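Local coordinates for esterase A (Caulobacter crescentus, PDB 5GKV), which probably hydrolyses ester bonds as a serine esterase of the beta-lactamase and penicillin-binding protein clan, at residues Gln229-Phe241 with Arg306-Trp318. Numbering follows the deposited sequence.
Sequences QFGEINPAVEAAF and RGRDLVLPYEISW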
loop_
_atom_site.group_PDB
_atom_site.type_symbol
_atom_site.label_atom_id
_atom_site.label_comp_id
_atom_site.label_asym_id
_atom_site.label_seq_id
_atom_site.Cartn_x
_atom_site.Cartn_y
_atom_site.Cartn_z
ATOM N N GLN A 229 -18.211 3.365 5.772
ATOM C CA GLN A 229 -18.761 3.965 6.986
ATOM C C GLN A 229 -17.603 4.460 7.848
ATOM O O GLN A 229 -16.945 3.679 8.540
ATOM C CB GLN A 229 -19.639 2.960 7.730
ATOM C CG GLN A 229 -20.119 3.408 9.121
ATOM C CD GLN A 229 -20.812 4.771 9.128
ATOM O OE1 GLN A 229 -21.487 5.148 8.167
ATOM N NE2 GLN A 229 -20.637 5.518 10.219
ATOM N N PHE A 230 -17.354 5.764 7.808
ATOM C CA PHE A 230 -16.324 6.348 8.650
ATOM C C PHE A 230 -16.819 6.489 10.085
ATOM O O PHE A 230 -17.988 6.250 10.402
ATOM C CB PHE A 230 -15.891 7.703 8.098
ATOM C CG PHE A 230 -14.984 7.599 6.919
ATOM C CD1 PHE A 230 -13.614 7.501 7.094
ATOM C CD2 PHE A 230 -15.499 7.560 5.633
ATOM C CE1 PHE A 230 -12.764 7.384 6.005
ATOM C CE2 PHE A 230 -14.657 7.445 4.537
ATOM C CZ PHE A 230 -13.281 7.359 4.724
ATOM N N GLY A 231 -15.909 6.889 10.961
ATOM C CA GLY A 231 -16.239 7.122 12.352
ATOM C C GLY A 231 -16.818 8.504 12.571
ATOM O O GLY A 231 -17.433 9.102 11.677
ATOM N N GLU A 232 -16.613 9.024 13.776
ATOM C CA GLU A 232 -17.044 10.379 14.068
ATOM C C GLU A 232 -16.223 11.371 13.256
ATOM O O GLU A 232 -15.018 11.199 13.056
ATOM C CB GLU A 232 -16.925 10.678 15.565
ATOM C CG GLU A 232 -17.592 9.627 16.478
ATOM C CD GLU A 232 -19.097 9.444 16.218
ATOM O OE1 GLU A 232 -19.688 8.485 16.781
ATOM O OE2 GLU A 232 -19.680 10.250 15.453
ATOM N N ILE A 233 -16.906 12.393 12.754
ATOM C CA ILE A 233 -16.256 13.457 12.009
ATOM C C ILE A 233 -15.342 14.250 12.939
ATOM O O ILE A 233 -15.654 14.467 14.119
ATOM C CB ILE A 233 -17.332 14.338 11.352
ATOM C CG1 ILE A 233 -18.204 13.493 10.403
ATOM C CG2 ILE A 233 -16.720 15.529 10.643
ATOM C CD1 ILE A 233 -17.442 12.752 9.284
ATOM N N ASN A 234 -14.180 14.628 12.424
ATOM C CA ASN A 234 -13.224 15.477 13.119
ATOM C C ASN A 234 -12.384 16.145 12.042
ATOM O O ASN A 234 -12.481 15.782 10.862
ATOM C CB ASN A 234 -12.375 14.666 14.116
ATOM C CG ASN A 234 -11.505 13.600 13.448
ATOM O OD1 ASN A 234 -10.748 13.893 12.531
ATOM N ND2 ASN A 234 -11.607 12.355 13.923
ATOM N N PRO A 235 -11.579 17.155 12.397
ATOM C CA PRO A 235 -10.886 17.901 11.329
ATOM C C PRO A 235 -9.943 17.040 10.485
ATOM O O PRO A 235 -9.731 17.351 9.306
ATOM C CB PRO A 235 -10.134 18.996 12.094
ATOM C CG PRO A 235 -10.996 19.205 13.355
ATOM C CD PRO A 235 -11.442 17.825 13.714
ATOM N N ALA A 236 -9.395 15.963 11.052
ATOM C CA ALA A 236 -8.461 15.111 10.316
ATOM C C ALA A 236 -9.189 14.267 9.279
ATOM O O ALA A 236 -8.792 14.229 8.110
ATOM C CB ALA A 236 -7.683 14.218 11.289
ATOM N N VAL A 237 -10.261 13.580 9.683
ATOM C CA VAL A 237 -10.998 12.788 8.698
ATOM C C VAL A 237 -11.646 13.708 7.669
ATOM O O VAL A 237 -11.655 13.403 6.474
ATOM C CB VAL A 237 -12.021 11.852 9.386
ATOM C CG1 VAL A 237 -13.123 12.629 10.033
ATOM C CG2 VAL A 237 -12.605 10.826 8.382
ATOM N N GLU A 238 -12.136 14.877 8.106
ATOM C CA GLU A 238 -12.696 15.862 7.181
ATOM C C GLU A 238 -11.697 16.245 6.094
ATOM O O GLU A 238 -12.010 16.194 4.897
ATOM C CB GLU A 238 -13.115 17.121 7.937
ATOM C CG GLU A 238 -14.430 17.037 8.648
ATOM C CD GLU A 238 -15.545 17.692 7.857
ATOM O OE1 GLU A 238 -16.721 17.365 8.133
ATOM O OE2 GLU A 238 -15.240 18.520 6.964
ATOM N N ALA A 239 -10.495 16.667 6.500
ATOM C CA ALA A 239 -9.487 17.074 5.526
ATOM C C ALA A 239 -9.028 15.889 4.678
ATOM O O ALA A 239 -8.777 16.042 3.472
ATOM C CB ALA A 239 -8.301 17.724 6.239
ATOM N N ALA A 240 -8.923 14.700 5.285
ATOM C CA ALA A 240 -8.358 13.555 4.566
ATOM C C ALA A 240 -9.285 13.079 3.458
ATOM O O ALA A 240 -8.822 12.710 2.371
ATOM C CB ALA A 240 -8.074 12.393 5.524
ATOM N N PHE A 241 -10.593 13.061 3.708
ATOM C CA PHE A 241 -11.504 12.355 2.810
ATOM C C PHE A 241 -12.677 13.175 2.288
ATOM O O PHE A 241 -13.225 12.809 1.244
ATOM C CB PHE A 241 -12.059 11.096 3.495
ATOM C CG PHE A 241 -11.115 9.916 3.458
ATOM C CD1 PHE A 241 -10.856 9.256 2.267
ATOM C CD2 PHE A 241 -10.474 9.478 4.608
ATOM C CE1 PHE A 241 -9.986 8.176 2.226
ATOM C CE2 PHE A 241 -9.606 8.399 4.567
ATOM C CZ PHE A 241 -9.369 7.748 3.375
ATOM N N ARG A 306 -0.153 2.501 18.777
ATOM C CA ARG A 306 -1.339 1.675 18.607
ATOM C C ARG A 306 -2.516 2.332 19.313
ATOM O O ARG A 306 -2.358 2.899 20.395
ATOM C CB ARG A 306 -1.104 0.266 19.159
ATOM C CG ARG A 306 -2.337 -0.607 19.130
ATOM C CD ARG A 306 -2.035 -1.998 19.621
ATOM N NE ARG A 306 -3.268 -2.693 19.967
ATOM C CZ ARG A 306 -3.336 -3.976 20.293
ATOM N NH1 ARG A 306 -2.235 -4.714 20.291
ATOM N NH2 ARG A 306 -4.509 -4.519 20.604
ATOM N N GLY A 307 -3.681 2.251 18.702
ATOM C CA GLY A 307 -4.878 2.848 19.264
ATOM C C GLY A 307 -5.831 3.219 18.151
ATOM O O GLY A 307 -5.586 2.951 16.971
ATOM N N ARG A 308 -6.945 3.832 18.558
ATOM C CA ARG A 308 -7.954 4.276 17.603
ATOM C C ARG A 308 -7.377 5.329 16.668
ATOM O O ARG A 308 -6.855 6.354 17.111
ATOM C CB ARG A 308 -9.169 4.868 18.325
ATOM C CG ARG A 308 -10.467 4.615 17.577
ATOM C CD ARG A 308 -10.911 3.189 17.875
ATOM N NE ARG A 308 -11.879 2.662 16.922
ATOM C CZ ARG A 308 -12.228 1.380 16.879
ATOM N NH1 ARG A 308 -11.675 0.520 17.733
ATOM N NH2 ARG A 308 -13.121 0.960 15.991
ATOM N N ASP A 309 -7.505 5.096 15.371
ATOM C CA ASP A 309 -7.023 6.068 14.406
ATOM C C ASP A 309 -8.049 7.177 14.243
ATOM O O ASP A 309 -9.259 6.931 14.265
ATOM C CB ASP A 309 -6.745 5.390 13.063
ATOM C CG ASP A 309 -5.934 6.262 12.127
ATOM O OD1 ASP A 309 -4.692 6.151 12.136
ATOM O OD2 ASP A 309 -6.542 7.034 11.359
ATOM N N LEU A 310 -7.562 8.412 14.091
ATOM C CA LEU A 310 -8.463 9.551 13.963
ATOM C C LEU A 310 -9.202 9.566 12.632
ATOM O O LEU A 310 -10.237 10.236 12.516
ATOM C CB LEU A 310 -7.690 10.860 14.135
ATOM C CG LEU A 310 -6.972 11.050 15.471
ATOM C CD1 LEU A 310 -6.011 12.247 15.426
ATOM C CD2 LEU A 310 -8.037 11.213 16.568
ATOM N N VAL A 311 -8.704 8.843 11.630
ATOM C CA VAL A 311 -9.231 8.892 10.273
ATOM C C VAL A 311 -9.827 7.549 9.857
ATOM O O VAL A 311 -10.989 7.473 9.447
ATOM C CB VAL A 311 -8.142 9.350 9.267
ATOM C CG1 VAL A 311 -8.674 9.317 7.843
ATOM C CG2 VAL A 311 -7.646 10.762 9.621
ATOM N N LEU A 312 -9.054 6.482 9.960
ATOM C CA LEU A 312 -9.600 5.158 9.686
ATOM C C LEU A 312 -10.340 4.654 10.918
ATOM O O LEU A 312 -9.817 4.750 12.033
ATOM C CB LEU A 312 -8.498 4.178 9.279
ATOM C CG LEU A 312 -7.752 4.551 7.990
ATOM C CD1 LEU A 312 -6.599 3.580 7.707
ATOM C CD2 LEU A 312 -8.688 4.603 6.796
ATOM N N PRO A 313 -11.551 4.165 10.768
ATOM C CA PRO A 313 -12.378 3.799 11.935
ATOM C C PRO A 313 -12.016 2.432 12.511
ATOM O O PRO A 313 -12.835 1.499 12.539
ATOM C CB PRO A 313 -13.800 3.842 11.355
ATOM C CG PRO A 313 -13.635 3.487 9.911
ATOM C CD PRO A 313 -12.299 4.096 9.497
ATOM N N TYR A 314 -10.780 2.319 13.004
ATOM C CA TYR A 314 -10.223 1.066 13.495
ATOM C C TYR A 314 -9.169 1.355 14.546
ATOM O O TYR A 314 -8.529 2.412 14.533
ATOM C CB TYR A 314 -9.543 0.236 12.386
ATOM C CG TYR A 314 -10.417 -0.146 11.206
ATOM C CD1 TYR A 314 -11.022 -1.398 11.130
ATOM C CD2 TYR A 314 -10.590 0.728 10.146
ATOM C CE1 TYR A 314 -11.808 -1.746 10.035
ATOM C CE2 TYR A 314 -11.361 0.394 9.057
ATOM C CZ TYR A 314 -11.971 -0.845 9.004
ATOM O OH TYR A 314 -12.738 -1.163 7.902
ATOM N N GLU A 315 -8.963 0.383 15.431
ATOM C CA GLU A 315 -7.730 0.319 16.200
ATOM C C GLU A 315 -6.622 -0.204 15.286
ATOM O O GLU A 315 -6.750 -1.294 14.717
ATOM C CB GLU A 315 -7.890 -0.585 17.422
ATOM C CG GLU A 315 -6.857 -0.292 18.499
ATOM C CD GLU A 315 -6.584 -1.454 19.454
ATOM O OE1 GLU A 315 -7.513 -2.235 19.775
ATOM O OE2 GLU A 315 -5.419 -1.580 19.889
ATOM N N ILE A 316 -5.551 0.573 15.128
ATOM C CA ILE A 316 -4.446 0.231 14.236
ATOM C C ILE A 316 -3.138 0.274 15.010
ATOM O O ILE A 316 -2.904 1.181 15.823
ATOM C CB ILE A 316 -4.382 1.172 13.007
ATOM C CG1 ILE A 316 -5.689 1.085 12.214
ATOM C CG2 ILE A 316 -3.151 0.854 12.115
ATOM C CD1 ILE A 316 -5.791 2.102 11.066
ATOM N N SER A 317 -2.293 -0.724 14.763
ATOM C CA SER A 317 -0.904 -0.735 15.199
ATOM C C SER A 317 -0.062 -0.384 13.975
ATOM O O SER A 317 -0.049 -1.132 12.992
ATOM C CB SER A 317 -0.530 -2.106 15.762
ATOM O OG SER A 317 0.863 -2.230 16.032
ATOM N N TRP A 318 0.612 0.760 14.022
ATOM C CA TRP A 318 1.422 1.246 12.907
ATOM C C TRP A 318 2.898 0.964 13.149
ATOM O O TRP A 318 3.423 1.292 14.222
ATOM C CB TRP A 318 1.244 2.753 12.714
ATOM C CG TRP A 318 -0.054 3.184 12.103
ATOM C CD1 TRP A 318 -1.056 3.888 12.713
ATOM C CD2 TRP A 318 -0.469 2.978 10.746
ATOM N NE1 TRP A 318 -2.074 4.119 11.822
ATOM C CE2 TRP A 318 -1.738 3.569 10.606
ATOM C CE3 TRP A 318 0.114 2.342 9.634
ATOM C CZ2 TRP A 318 -2.447 3.541 9.404
ATOM C CZ3 TRP A 318 -0.590 2.311 8.441
ATOM C CH2 TRP A 318 -1.856 2.911 8.331
HETATM O O HOH W 1 -13.205 7.503 11.010
HETATM O O HOH W 2 -13.135 9.346 13.024
#
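V311 lodges its two methyls against one side of helix 235-241. With CG1 anti to the backbone N (chi1 177°), that methyl reaches the edge of the F241 ring, 3.5 Å from F241 CE2, and also touches A240 CB; CG2 rests on A236 CB at 3.8 Å. A branched valine fills two positions at once, and the small alanines let the loop come close to the helix backbone. P313 lies farther along, its ring carbons against G231 N and the backbone of Q229 and F230, where a compact, rigid ring can pack on the extended chain. The F230 ring turns its edge to V311 O, and F230 CZ lies over one face of F241, offset toward its rim, bringing these two rings of 229-241 together beside V311.

N234 ND2 donates to L310 O at 2.9 Å, nearly straight (169°), in the L310 carbonyl plane and on a lone pair, with L310 O close to the N234 amide plane. N234 is also the N-cap of helix 235-241: its OD1 accepts from V237 N and, weakly, from A236 N. Engaging both ends of the amide fixes its flip. Water 1 bridges G231 N to V311 O, and water 2 joins E232 O to L310 O.

Behind V311, D309 shapes the loop. Its OD2 accepts from V311 N (2.8 Å), closing an Asx turn, and from L312 N on the opposite face, completing an Asx motif; S167 and Y169 bind the same carboxylate. This structural packing, its centre about 17 Å from that of the beta-lactamase-family chain, joins helix 235-241 to the loop before strand 315-318. Methyls supply its apolar part, while the N234 bond and two waters tie backbone oxygens of L310 and V311 to 229-241, consistent with a fixed register between helix and loop.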